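Local coordinates for D-alanyl-D-alanine carboxypeptidase (Enterococcus faecalis V583, PDB 5ZHF), which cleaves the terminal D-alanine from peptidoglycan pentapeptides as a zinc-dependent carboxypeptidase, and should thereby contribute to vancomycin resistance, at residues H193-G198 with L210-Y215; R175-P178 with I184-V187; E113-G118 with A122-E127; E101-I106 with E139-L144; V146-D151 with N158-W163. All blocks are in the same frame, centred on the assembly; numbering follows the deposited sequence.

Contact 1. Residues H193-G198 with L210-Y215; sequences HYRYVG and LCLEEY. With ZN (zinc ion), chain C.
Arg195 NH2 is gripped by two backbone carbonyls, Ser42 O and Ile44 O, and this fixes the flat guanidinium that Leu212 covers from the helix. The contact joins strand 193-196, an inner strand of the four-stranded antiparallel sheet of this M15 peptidase, to the start of the C-terminal helix 212-218. Leu212 CD2 sits over one face of the guanidinium, 3.9 Å from Arg195 NH1, and the two side chains cross at about a right angle. The other branch, Leu212 CD1, meets Val197 CG1 at 4.2 Å. With its CG anti to the backbone N (chi1 -176°), Leu212 spreads its two methyls over both residues. Only 97 Å² is buried, so the contact is small, but all three residues are buried in the chain.

At the other end of the strand, His193 ND1 binds the zinc ion at 2.0 Å. Glu139 links this ligand to the arginine: it hydrogen-bonds His193 NE2 and forms a salt bridge with Arg195 NH1, which places Arg195 in the outer shell of the metal site, where it probably helps to position Glu139. The guanidinium is also tied to its own strand, where Arg195 NE donates to Tyr196 O at 2.8 Å, in the guanidinium plane but 49° above the carbonyl plane.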
# COMPACT_ATOMS: atom_id res chain seq x y z
N HIS A 193 2.11 2.96 2.97
CA HIS A 193 1.47 2.00 2.04
C HIS A 193 2.54 1.15 1.31
O HIS A 193 3.27 1.66 0.46
CB HIS A 193 0.56 2.70 1.05
CG HIS A 193 -0.15 1.78 0.12
ND1 HIS A 193 -1.51 1.53 0.18
CD2 HIS A 193 0.32 1.04 -0.92
CE1 HIS A 193 -1.84 0.70 -0.78
NE2 HIS A 193 -0.75 0.40 -1.48
N TYR A 194 2.61 -0.13 1.68
CA TYR A 194 3.58 -1.10 1.16
C TYR A 194 2.87 -2.21 0.36
O TYR A 194 1.83 -2.73 0.78
CB TYR A 194 4.49 -1.63 2.28
CG TYR A 194 5.57 -0.60 2.53
CD1 TYR A 194 5.30 0.57 3.23
CD2 TYR A 194 6.84 -0.74 1.94
CE1 TYR A 194 6.29 1.56 3.38
CE2 TYR A 194 7.81 0.23 2.08
CZ TYR A 194 7.54 1.39 2.78
OH TYR A 194 8.54 2.34 2.86
N ARG A 195 3.46 -2.54 -0.80
CA ARG A 195 2.88 -3.48 -1.78
C ARG A 195 3.83 -4.64 -1.95
O ARG A 195 5.04 -4.43 -2.16
CB ARG A 195 2.67 -2.77 -3.11
CG ARG A 195 2.49 -3.64 -4.35
CD ARG A 195 1.27 -4.55 -4.28
NE ARG A 195 1.42 -5.54 -5.35
CZ ARG A 195 1.01 -5.42 -6.59
NH1 ARG A 195 0.30 -4.37 -7.00
NH2 ARG A 195 1.27 -6.42 -7.45
N TYR A 196 3.31 -5.86 -1.85
CA TYR A 196 4.11 -7.04 -2.11
C TYR A 196 4.22 -7.26 -3.63
O TYR A 196 3.20 -7.42 -4.31
CB TYR A 196 3.50 -8.28 -1.50
CG TYR A 196 4.39 -9.49 -1.70
CD1 TYR A 196 5.53 -9.68 -0.92
CD2 TYR A 196 4.12 -10.42 -2.72
CE1 TYR A 196 6.35 -10.78 -1.10
CE2 TYR A 196 4.94 -11.52 -2.91
CZ TYR A 196 6.05 -11.70 -2.12
OH TYR A 196 6.85 -12.81 -2.29
N VAL A 197 5.46 -7.30 -4.11
CA VAL A 197 5.77 -7.73 -5.49
C VAL A 197 6.73 -8.93 -5.58
O VAL A 197 6.98 -9.44 -6.70
CB VAL A 197 6.33 -6.56 -6.29
CG1 VAL A 197 5.26 -5.51 -6.48
CG2 VAL A 197 7.59 -5.98 -5.65
N GLY A 198 7.30 -9.35 -4.45
CA GLY A 198 8.33 -10.39 -4.40
C GLY A 198 9.70 -9.80 -4.33
O GLY A 198 9.93 -8.66 -4.75
N LEU A 210 12.68 3.20 -8.68
CA LEU A 210 11.50 3.21 -9.54
C LEU A 210 10.23 3.12 -8.74
O LEU A 210 10.27 2.78 -7.55
CB LEU A 210 11.55 2.01 -10.47
CG LEU A 210 12.79 1.82 -11.33
CD1 LEU A 210 12.77 0.46 -12.01
CD2 LEU A 210 12.89 2.96 -12.34
N CYS A 211 9.12 3.47 -9.39
CA CYS A 211 7.80 3.03 -8.97
C CYS A 211 7.40 1.83 -9.83
O CYS A 211 8.06 1.52 -10.83
CB CYS A 211 6.77 4.16 -9.06
SG CYS A 211 6.39 4.79 -10.72
N LEU A 212 6.35 1.13 -9.41
CA LEU A 212 5.94 -0.10 -10.06
C LEU A 212 5.60 0.10 -11.55
O LEU A 212 6.00 -0.70 -12.40
CB LEU A 212 4.75 -0.70 -9.32
CG LEU A 212 4.27 -2.06 -9.84
CD1 LEU A 212 5.39 -3.11 -9.87
CD2 LEU A 212 3.07 -2.54 -9.02
N GLU A 213 4.89 1.18 -11.86
CA GLU A 213 4.52 1.48 -13.23
C GLU A 213 5.73 1.55 -14.17
O GLU A 213 5.69 1.00 -15.28
CB GLU A 213 3.73 2.78 -13.31
CG GLU A 213 2.31 2.70 -12.82
CD GLU A 213 2.12 2.86 -11.31
OE1 GLU A 213 3.13 3.01 -10.55
OE2 GLU A 213 0.95 2.83 -10.89
N GLU A 214 6.79 2.23 -13.72
CA GLU A 214 8.06 2.36 -14.47
C GLU A 214 8.71 1.01 -14.67
O GLU A 214 9.17 0.69 -15.77
CB GLU A 214 9.05 3.26 -13.74
CG GLU A 214 8.69 4.72 -13.73
CD GLU A 214 9.67 5.54 -12.90
OE1 GLU A 214 9.82 5.25 -11.70
OE2 GLU A 214 10.30 6.47 -13.44
N TYR A 215 8.76 0.22 -13.59
CA TYR A 215 9.35 -1.11 -13.64
C TYR A 215 8.67 -1.97 -14.69
O TYR A 215 9.33 -2.62 -15.52
CB TYR A 215 9.26 -1.79 -12.27
CG TYR A 215 9.87 -3.16 -12.24
CD1 TYR A 215 11.25 -3.33 -12.26
CD2 TYR A 215 9.07 -4.30 -12.18
CE1 TYR A 215 11.81 -4.58 -12.21
CE2 TYR A 215 9.63 -5.56 -12.15
CZ TYR A 215 11.00 -5.69 -12.15
OH TYR A 215 11.58 -6.91 -12.10
ZN ZN C . -2.81 1.97 1.64
O HOH W 1 -3.28 4.14 1.61

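Contact 2. Residues R175-P178 with I184-V187; sequences RRYP and ITGV
Arg176 reaches Thr185 with the edge of its guanidinium: NH1 lies 3.9 Å from Thr185 CG2, close to the guanidinium plane. The contact closes the short connection from edge strand 173-175 through helix 182-185, whose end carries an ST turn at Thr185. The arginine's charge is spent outside the segments, in salt bridges from NE to Glu139 and from NH2 to Glu213; toward the threonine it meets only a methyl, in van der Waals contact.

Tyr177 follows, and its ring is sandwiched. Val187 CG1 packs over one face, 3.7 Å from the centroid and 18° off the ring normal, a CH-pi contact. Arg176 CG lies over the centre of the opposite face. Both branches of the valine take part, CG2 standing 3.6 Å from Tyr177 CE1, while Thr185 CB approaches the ring edge. Tyr177 CG is anti to its carbonyl carbon (chi1 -55°), which swings the ring toward Val187. Its side chain also reaches the zinc ligand His193 and Glu190, the probable catalytic proton donor/acceptor, so this sandwich probably helps to shape the active-site wall.

Pro178 contributes its carbonyl. A water donates to Pro178 O at 2.9 Å and to Val187 O at 2.8 Å, bridging the two segments. The same water accepts from Thr185 OG1 at 2.6 Å, and this hydroxyl oxygen in turn accepts from Val187 N at 3.1 Å to form the ST turn.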
# COMPACT_ATOMS: atom_id res chain seq x y z
N ARG A 175 7.79 0.51 -1.24
CA ARG A 175 7.15 1.77 -0.91
C ARG A 175 6.45 2.21 -2.18
O ARG A 175 7.07 2.74 -3.11
CB ARG A 175 8.19 2.80 -0.44
CG ARG A 175 7.59 4.10 0.04
CD ARG A 175 8.68 5.08 0.37
NE ARG A 175 8.13 6.36 0.83
CZ ARG A 175 8.86 7.32 1.42
NH1 ARG A 175 10.15 7.14 1.68
NH2 ARG A 175 8.27 8.44 1.80
N ARG A 176 5.16 1.92 -2.24
CA ARG A 176 4.43 1.93 -3.50
C ARG A 176 4.27 3.32 -4.11
O ARG A 176 4.23 3.45 -5.35
CB ARG A 176 3.05 1.35 -3.28
CG ARG A 176 2.18 1.25 -4.51
CD ARG A 176 2.80 0.36 -5.55
NE ARG A 176 1.95 0.24 -6.72
CZ ARG A 176 1.94 1.07 -7.76
NH1 ARG A 176 2.68 2.19 -7.77
NH2 ARG A 176 1.14 0.80 -8.80
N TYR A 177 4.12 4.32 -3.25
CA TYR A 177 3.79 5.69 -3.67
C TYR A 177 4.83 6.67 -3.14
O TYR A 177 4.55 7.44 -2.23
CB TYR A 177 2.39 6.05 -3.21
CG TYR A 177 1.30 5.10 -3.65
CD1 TYR A 177 1.09 4.82 -5.01
CD2 TYR A 177 0.49 4.45 -2.72
CE1 TYR A 177 0.09 3.96 -5.42
CE2 TYR A 177 -0.53 3.58 -3.13
CZ TYR A 177 -0.71 3.32 -4.48
OH TYR A 177 -1.73 2.46 -4.87
N PRO A 178 6.04 6.63 -3.71
CA PRO A 178 7.10 7.48 -3.19
C PRO A 178 6.92 8.94 -3.56
O PRO A 178 6.21 9.26 -4.52
CB PRO A 178 8.37 6.89 -3.81
CG PRO A 178 7.95 6.16 -4.99
CD PRO A 178 6.51 5.78 -4.82
N ILE A 184 3.79 10.01 -11.87
CA ILE A 184 3.62 8.77 -12.57
C ILE A 184 2.54 7.92 -11.89
O ILE A 184 1.63 7.42 -12.56
CB ILE A 184 4.97 8.02 -12.68
CG1 ILE A 184 5.94 8.81 -13.58
CG2 ILE A 184 4.76 6.62 -13.24
CD1 ILE A 184 7.39 8.45 -13.39
N THR A 185 2.60 7.79 -10.57
CA THR A 185 1.63 6.94 -9.83
C THR A 185 0.23 7.55 -9.71
O THR A 185 -0.76 6.83 -9.55
CB THR A 185 2.09 6.65 -8.39
OG1 THR A 185 2.14 7.88 -7.65
CG2 THR A 185 3.41 5.96 -8.36
N GLY A 186 0.15 8.88 -9.76
CA GLY A 186 -1.07 9.60 -9.49
C GLY A 186 -1.46 9.68 -8.02
O GLY A 186 -2.58 10.09 -7.71
N VAL A 187 -0.54 9.32 -7.13
CA VAL A 187 -0.86 9.22 -5.71
C VAL A 187 0.16 10.02 -4.91
O VAL A 187 1.35 10.00 -5.20
CB VAL A 187 -0.88 7.72 -5.28
CG1 VAL A 187 -1.23 7.58 -3.80
CG2 VAL A 187 -1.87 6.94 -6.14
O HOH W 2 3.62 8.33 -5.50

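Contact 3. Residues E113-G118 with A122-E127; sequences EYKAKG and AQAKAE
Tyr114 presents one face of its ring to Glu127 across a helical hairpin in which helix 100-116 is followed, after a tight turn, by helix 121-128. The evidence for a face contact is direct: Glu127 CG stands 3.6 Å from the ring centroid and 26° off the normal, a CH-pi contact. It is displaced toward the rim, with CE1 and CZ of Tyr114 each 3.3 Å from Glu127 CG. The two side chains cross at about a right angle. The glutamate chain turns at chi2 (65°), so the methylene meets the ring while the carboxylate turns away from its face.

Nearer the backbones, the orientation is simpler. Tyr114 CB and Ala124 CB point at each other and meet at 3.6 Å, where the chains come closest, with CA atoms of Tyr114 and Ala124 5.2 Å apart. The small methyl permits this approach, and it is also touched by Lys115 CG at 3.8 Å, so one alanine sits against two neighbouring residues of the first helix.

Outside the two segments, Tyr119 meets the Tyr114 ring edge-to-face, and Tyr114 OH hydrogen-bonds Trp131 NE1. Because Trp131 binds substrate, Tyr114 is placed as a second-shell residue that could help to position it. This part of the fold lies at the surface, far from the chain centre.

The reversal between the helices begins at Gly118, whose positive phi (104°) ends the first helix in a Schellman motif, with Gly118 N bonded to Lys115 O at 3.2 Å.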
# COMPACT_ATOMS: atom_id res chain seq x y z
N GLU A 113 -13.66 15.07 4.52
CA GLU A 113 -12.58 15.88 5.11
C GLU A 113 -12.22 17.08 4.24
O GLU A 113 -11.99 18.17 4.75
CB GLU A 113 -11.33 15.06 5.37
CG GLU A 113 -11.45 14.12 6.55
CD GLU A 113 -10.32 13.10 6.60
OE1 GLU A 113 -9.30 13.26 5.89
OE2 GLU A 113 -10.45 12.12 7.38
N TYR A 114 -12.15 16.87 2.92
CA TYR A 114 -11.92 17.99 2.00
C TYR A 114 -13.09 18.96 1.97
O TYR A 114 -12.86 20.18 2.02
CB TYR A 114 -11.58 17.52 0.58
CG TYR A 114 -10.11 17.18 0.47
CD1 TYR A 114 -9.15 18.20 0.46
CD2 TYR A 114 -9.67 15.85 0.40
CE1 TYR A 114 -7.79 17.91 0.38
CE2 TYR A 114 -8.32 15.55 0.30
CZ TYR A 114 -7.38 16.58 0.30
OH TYR A 114 -6.03 16.30 0.19
N LYS A 115 -14.31 18.46 1.92
CA LYS A 115 -15.51 19.33 1.94
C LYS A 115 -15.47 20.27 3.14
O LYS A 115 -15.69 21.48 2.98
CB LYS A 115 -16.81 18.52 1.91
CG LYS A 115 -17.10 17.87 0.58
CD LYS A 115 -18.52 17.32 0.46
CE LYS A 115 -18.84 16.27 1.52
NZ LYS A 115 -20.21 15.72 1.31
N ALA A 116 -15.12 19.75 4.31
CA ALA A 116 -15.01 20.56 5.53
C ALA A 116 -13.89 21.62 5.50
O ALA A 116 -13.92 22.55 6.29
CB ALA A 116 -14.85 19.67 6.76
N LYS A 117 -12.89 21.45 4.62
CA LYS A 117 -11.78 22.42 4.47
C LYS A 117 -12.02 23.46 3.37
O LYS A 117 -11.15 24.28 3.09
CB LYS A 117 -10.44 21.68 4.23
CG LYS A 117 -9.79 21.13 5.49
CD LYS A 117 -9.47 22.24 6.50
CE LYS A 117 -8.54 21.76 7.61
NZ LYS A 117 -9.01 20.51 8.25
N GLY A 118 -13.21 23.43 2.77
CA GLY A 118 -13.62 24.46 1.82
C GLY A 118 -13.56 24.04 0.37
O GLY A 118 -13.27 24.88 -0.49
N ALA A 122 -17.42 18.18 -5.86
CA ALA A 122 -16.65 17.76 -7.06
C ALA A 122 -15.14 17.98 -6.91
O ALA A 122 -14.35 17.10 -7.25
CB ALA A 122 -17.17 18.49 -8.29
N GLN A 123 -14.75 19.13 -6.39
CA GLN A 123 -13.34 19.38 -6.07
C GLN A 123 -12.80 18.37 -5.05
O GLN A 123 -11.68 17.92 -5.16
CB GLN A 123 -13.16 20.77 -5.46
CG GLN A 123 -13.45 21.96 -6.35
CD GLN A 123 -13.23 23.26 -5.59
OE1 GLN A 123 -13.91 23.53 -4.59
NE2 GLN A 123 -12.23 24.05 -6.01
N ALA A 124 -13.60 18.11 -4.01
CA ALA A 124 -13.20 17.19 -2.93
C ALA A 124 -12.96 15.77 -3.43
O ALA A 124 -11.99 15.13 -3.01
CB ALA A 124 -14.25 17.19 -1.82
N LYS A 125 -13.84 15.29 -4.31
CA LYS A 125 -13.68 13.95 -4.92
C LYS A 125 -12.35 13.86 -5.68
O LYS A 125 -11.56 12.92 -5.46
CB LYS A 125 -14.85 13.63 -5.84
CG LYS A 125 -16.17 13.38 -5.11
CD LYS A 125 -17.38 13.68 -5.99
CE LYS A 125 -18.69 13.70 -5.20
NZ LYS A 125 -19.38 12.37 -5.16
N ALA A 126 -12.09 14.84 -6.53
CA ALA A 126 -10.84 14.87 -7.29
C ALA A 126 -9.60 14.97 -6.40
O ALA A 126 -8.58 14.33 -6.66
CB ALA A 126 -10.86 16.02 -8.29
N GLU A 127 -9.69 15.75 -5.33
CA GLU A 127 -8.58 15.87 -4.40
C GLU A 127 -8.41 14.59 -3.56
O GLU A 127 -7.29 14.17 -3.31
CB GLU A 127 -8.76 17.10 -3.50
CG GLU A 127 -7.48 17.60 -2.87
CD GLU A 127 -6.49 18.12 -3.89
OE1 GLU A 127 -6.78 19.13 -4.56
OE2 GLU A 127 -5.41 17.50 -4.00

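Contact 4. Residues E101-I106 with E139-L144; sequences EKQQEI and EHQLGL. With ZN (zinc ion), chain C.
Gln103 and Gln141 hold their amide planes almost parallel, 4° apart, yet no hydrogen bond joins them. Gln141 OE1 instead meets the aliphatic part of its partner, lying 3.9 Å from Gln103 CG. The contact sets helix 100-116 against the short 3-10 segment 139-141, which belongs to the SxHxxGxAxD zinc-binding motif of the M15 peptidases.

Both amides are engaged with other partners, which is consistent with the absence of a bond between them. Gln103 OE1 accepts from Arg98 NH1 and its NE2 donates to Ala133 O, while Gln141 OE1 accepts from Gly136 N. The two bonds on Gln103 should fix the rotation of its amide, which may matter, since both Gln103 and Ala133 bind substrate. The glutamine chain leaves the helix with CG anti to the backbone N (chi1 -171°) and bends at chi2 (63°), bringing the amide over toward the metal-site loop.

There its oxygen comes only loosely against His140, with Gln103 OE1 4.4 Å from His140 CB. A substrate-binding residue and a zinc ligand thus come together in a contact that buries just 100 Å² in all. The imidazole is held at both nitrogens: ND1 bonds to Gly96 O, which orients the ring, and the other nitrogen serves the metal. His193 and Asp147 are the remaining protein ligands, and a water sits 2.2 Å from the zinc ion, to which His140 NE2 is bound at 2.1 Å.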
# COMPACT_ATOMS: atom_id res chain seq x y z
N GLU A 101 -17.11 -2.16 -0.47
CA GLU A 101 -17.82 -1.22 0.42
C GLU A 101 -16.87 -0.51 1.39
O GLU A 101 -17.05 0.67 1.64
CB GLU A 101 -18.97 -1.91 1.19
CG GLU A 101 -19.73 -1.03 2.20
CD GLU A 101 -20.35 0.25 1.62
OE1 GLU A 101 -20.58 0.32 0.39
OE2 GLU A 101 -20.65 1.18 2.42
N LYS A 102 -15.88 -1.23 1.94
CA LYS A 102 -14.91 -0.58 2.84
C LYS A 102 -14.14 0.52 2.11
O LYS A 102 -14.00 1.65 2.63
CB LYS A 102 -13.95 -1.59 3.48
CG LYS A 102 -12.92 -1.01 4.46
CD LYS A 102 -13.58 -0.22 5.60
CE LYS A 102 -12.77 -0.14 6.89
NZ LYS A 102 -13.66 -0.09 8.10
N GLN A 103 -13.69 0.21 0.90
CA GLN A 103 -12.96 1.17 0.08
C GLN A 103 -13.80 2.42 -0.19
O GLN A 103 -13.30 3.54 -0.07
CB GLN A 103 -12.48 0.55 -1.24
CG GLN A 103 -11.52 1.42 -2.03
CD GLN A 103 -10.20 1.71 -1.33
OE1 GLN A 103 -9.76 0.97 -0.46
NE2 GLN A 103 -9.54 2.80 -1.74
N GLN A 104 -15.07 2.21 -0.56
CA GLN A 104 -16.02 3.32 -0.78
C GLN A 104 -16.13 4.19 0.48
O GLN A 104 -16.11 5.42 0.40
CB GLN A 104 -17.41 2.80 -1.16
CG GLN A 104 -18.39 3.89 -1.56
CD GLN A 104 -18.03 4.49 -2.89
OE1 GLN A 104 -18.12 3.82 -3.91
NE2 GLN A 104 -17.54 5.73 -2.88
N GLU A 105 -16.25 3.56 1.64
CA GLU A 105 -16.41 4.29 2.90
C GLU A 105 -15.17 5.12 3.24
O GLU A 105 -15.28 6.27 3.70
CB GLU A 105 -16.75 3.33 4.04
CG GLU A 105 -18.13 2.72 3.89
CD GLU A 105 -18.44 1.63 4.90
OE1 GLU A 105 -17.64 1.40 5.83
OE2 GLU A 105 -19.51 1.00 4.75
N ILE A 106 -14.01 4.53 3.03
CA ILE A 106 -12.78 5.23 3.27
C ILE A 106 -12.67 6.40 2.31
O ILE A 106 -12.29 7.44 2.70
CB ILE A 106 -11.57 4.30 3.22
CG1 ILE A 106 -11.66 3.34 4.37
CG2 ILE A 106 -10.28 5.08 3.27
CD1 ILE A 106 -10.56 2.33 4.43
N GLU A 139 -5.08 -1.15 -4.47
CA GLU A 139 -4.31 -2.32 -4.16
C GLU A 139 -4.81 -3.02 -2.91
O GLU A 139 -4.55 -4.19 -2.73
CB GLU A 139 -2.84 -1.99 -3.94
CG GLU A 139 -2.09 -1.55 -5.16
CD GLU A 139 -0.61 -1.43 -4.91
OE1 GLU A 139 -0.19 -1.08 -3.78
OE2 GLU A 139 0.16 -1.69 -5.85
N HIS A 140 -5.49 -2.30 -2.01
CA HIS A 140 -6.02 -2.96 -0.83
C HIS A 140 -7.03 -4.04 -1.17
O HIS A 140 -7.19 -4.98 -0.42
CB HIS A 140 -6.58 -1.98 0.18
CG HIS A 140 -5.51 -1.20 0.89
ND1 HIS A 140 -4.89 -1.68 2.02
CD2 HIS A 140 -4.95 0.01 0.62
CE1 HIS A 140 -3.99 -0.80 2.42
NE2 HIS A 140 -4.00 0.23 1.60
N GLN A 141 -7.68 -3.92 -2.31
CA GLN A 141 -8.63 -4.93 -2.72
C GLN A 141 -7.96 -6.19 -3.32
O GLN A 141 -8.65 -7.18 -3.60
CB GLN A 141 -9.64 -4.32 -3.67
CG GLN A 141 -10.45 -3.21 -3.04
CD GLN A 141 -11.36 -2.54 -4.03
OE1 GLN A 141 -11.03 -1.47 -4.57
NE2 GLN A 141 -12.50 -3.19 -4.34
N LEU A 142 -6.65 -6.17 -3.51
CA LEU A 142 -5.91 -7.37 -3.90
C LEU A 142 -5.56 -8.27 -2.75
O LEU A 142 -5.34 -9.47 -2.95
CB LEU A 142 -4.59 -7.01 -4.58
CG LEU A 142 -4.65 -6.28 -5.92
CD1 LEU A 142 -3.29 -5.66 -6.26
CD2 LEU A 142 -5.12 -7.26 -6.98
N GLY A 143 -5.40 -7.70 -1.55
CA GLY A 143 -4.77 -8.42 -0.45
C GLY A 143 -3.25 -8.37 -0.48
O GLY A 143 -2.60 -8.99 0.37
N LEU A 144 -2.66 -7.62 -1.43
CA LEU A 144 -1.21 -7.52 -1.59
C LEU A 144 -0.63 -6.26 -0.98
O LEU A 144 0.59 -6.10 -1.01
CB LEU A 144 -0.84 -7.57 -3.09
CG LEU A 144 -1.19 -8.91 -3.77
CD1 LEU A 144 -0.72 -8.90 -5.21
CD2 LEU A 144 -0.56 -10.07 -3.02
ZN ZN C . -2.81 1.97 1.64
O HOH W 1 -3.28 4.14 1.61

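Contact 5. Residues V146-D151 with N158-W163; sequences VDINAD and NEVYRW. With ZN (zinc ion), chain C.
Val160 buries the most area here, 64 Å², and works as a fork against the strand: CG2 meets Ala150 CB at 3.5 Å, while CG1 reaches Ile148 CG2 at 4.0 Å. The pair belongs to a split beta-alpha-beta unit. Strand 145-150 leads through helix 157-167 to strand 173-175, and strand 193-196 lies between these two in the sheet. Helix and strand axes approach to 7.1 Å and run at 133° to each other, so the helix lies slantwise across the strand end. Val160 CG1 is anti to its backbone N (chi1 167°), which aims the two methyls at separate strand residues.

Tyr161, second in area, reaches across the strand, its side chain lying beside that of Asn149 and pointing the same way.

The strand also serves the metal site. Asp147 OD1 binds the zinc ion at 2.0 Å together with His140 and His193, and its other oxygen, OD2, forms a salt bridge with Arg98. Helix residues thus pack against a strand that carries a zinc ligand, without touching that ligand.

One polar atom, Ile148 O, is buried with no hydrogen-bonding partner in the model; it lies in the plane of the Tyr161 ring at its edge, 3.4 Å from CE1.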
# COMPACT_ATOMS: atom_id res chain seq x y z
N VAL A 146 -0.47 -3.46 2.37
CA VAL A 146 -0.69 -3.19 3.78
C VAL A 146 -0.31 -1.75 4.08
O VAL A 146 0.71 -1.26 3.61
CB VAL A 146 0.07 -4.17 4.70
CG1 VAL A 146 -0.60 -5.54 4.70
CG2 VAL A 146 1.54 -4.28 4.33
N ASP A 147 -1.14 -1.08 4.89
CA ASP A 147 -0.72 0.18 5.49
C ASP A 147 -0.10 -0.16 6.80
O ASP A 147 -0.73 -0.80 7.63
CB ASP A 147 -1.89 1.14 5.68
CG ASP A 147 -2.53 1.54 4.38
OD1 ASP A 147 -1.84 1.62 3.33
OD2 ASP A 147 -3.73 1.84 4.42
N ILE A 148 1.16 0.21 6.97
CA ILE A 148 1.93 -0.17 8.12
C ILE A 148 2.16 1.11 8.90
O ILE A 148 2.70 2.06 8.36
CB ILE A 148 3.26 -0.84 7.74
CG1 ILE A 148 3.00 -2.14 6.95
CG2 ILE A 148 4.07 -1.12 9.02
CD1 ILE A 148 4.26 -2.72 6.30
N ASN A 149 1.73 1.12 10.16
CA ASN A 149 1.98 2.26 11.04
C ASN A 149 2.84 1.81 12.20
O ASN A 149 3.17 0.63 12.36
CB ASN A 149 0.65 2.83 11.54
CG ASN A 149 -0.06 3.65 10.49
OD1 ASN A 149 0.55 4.19 9.55
ND2 ASN A 149 -1.36 3.80 10.67
N ALA A 150 3.20 2.77 13.05
CA ALA A 150 3.90 2.45 14.29
C ALA A 150 2.96 2.04 15.40
O ALA A 150 1.79 2.46 15.42
CB ALA A 150 4.73 3.64 14.72
N ASP A 151 3.45 1.23 16.34
CA ASP A 151 2.64 0.86 17.49
C ASP A 151 2.39 2.07 18.42
O ASP A 151 1.47 2.01 19.21
CB ASP A 151 3.17 -0.37 18.24
CG ASP A 151 4.35 -0.10 19.15
OD1 ASP A 151 4.98 0.98 19.10
OD2 ASP A 151 4.64 -1.05 19.89
N ASN A 158 7.42 8.04 12.06
CA ASN A 158 8.60 8.34 11.24
C ASN A 158 9.72 7.32 11.38
O ASN A 158 10.42 7.05 10.41
CB ASN A 158 9.10 9.76 11.51
CG ASN A 158 8.14 10.81 10.97
OD1 ASN A 158 7.58 10.66 9.88
ND2 ASN A 158 7.92 11.86 11.74
N GLU A 159 9.87 6.73 12.56
CA GLU A 159 10.84 5.64 12.76
C GLU A 159 10.48 4.39 11.94
O GLU A 159 11.33 3.77 11.30
CB GLU A 159 10.94 5.27 14.25
CG GLU A 159 11.70 6.31 15.05
CD GLU A 159 11.58 6.19 16.56
OE1 GLU A 159 10.67 5.56 17.09
OE2 GLU A 159 12.45 6.79 17.22
N VAL A 160 9.21 4.02 12.00
CA VAL A 160 8.70 2.89 11.22
C VAL A 160 8.78 3.18 9.71
O VAL A 160 9.21 2.31 8.96
CB VAL A 160 7.26 2.53 11.64
CG1 VAL A 160 6.60 1.57 10.65
CG2 VAL A 160 7.30 1.94 13.04
N TYR A 161 8.37 4.38 9.29
CA TYR A 161 8.40 4.73 7.87
C TYR A 161 9.81 4.73 7.31
O TYR A 161 10.06 4.23 6.20
CB TYR A 161 7.70 6.06 7.58
CG TYR A 161 6.27 6.16 8.03
CD1 TYR A 161 5.42 5.04 8.07
CD2 TYR A 161 5.72 7.39 8.39
CE1 TYR A 161 4.10 5.14 8.46
CE2 TYR A 161 4.40 7.49 8.80
CZ TYR A 161 3.60 6.37 8.82
OH TYR A 161 2.28 6.47 9.23
N ARG A 162 10.75 5.26 8.09
CA ARG A 162 12.15 5.24 7.71
C ARG A 162 12.70 3.82 7.60
O ARG A 162 13.37 3.49 6.62
CB ARG A 162 12.99 6.09 8.67
CG ARG A 162 14.44 6.19 8.22
CD ARG A 162 15.24 7.06 9.17
NE ARG A 162 15.26 6.51 10.51
CZ ARG A 162 15.91 7.07 11.53
NH1 ARG A 162 16.61 8.19 11.36
NH2 ARG A 162 15.87 6.49 12.73
N TRP A 163 12.39 2.96 8.58
CA TRP A 163 12.86 1.60 8.56
C TRP A 163 12.30 0.87 7.34
O TRP A 163 13.02 0.12 6.67
CB TRP A 163 12.51 0.86 9.85
CG TRP A 163 13.12 -0.51 9.93
CD1 TRP A 163 14.30 -0.85 10.52
CD2 TRP A 163 12.60 -1.72 9.34
NE1 TRP A 163 14.54 -2.18 10.38
CE2 TRP A 163 13.53 -2.74 9.63
CE3 TRP A 163 11.44 -2.04 8.62
CZ2 TRP A 163 13.34 -4.06 9.24
CZ3 TRP A 163 11.27 -3.36 8.20
CH2 TRP A 163 12.21 -4.35 8.52
ZN ZN C . -2.81 1.97 1.64
O HOH W 1 -3.28 4.14 1.61

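From the N terminus, contact 4 opens first, on helix 100-116, and closes the longest loop when the chain returns at 139-144. Contact 3 falls wholly within that loop, sharing helix 100-116 and reversing into helix 121-128. The others follow in series without crossing: contact 5 ties strand 145-150 to the next helix, contact 2 closes the turn after strand 173-175, and contact 1 brings the C-terminal helix back to strand 193-196. Contacts 1, 4 and 5 each supply one protein ligand to the zinc ion. Contact 2 joins contact 4 by the Arg176-Glu139 salt bridge and contact 1 by Arg176-Glu213, whereas contact 3 stands apart, touching none.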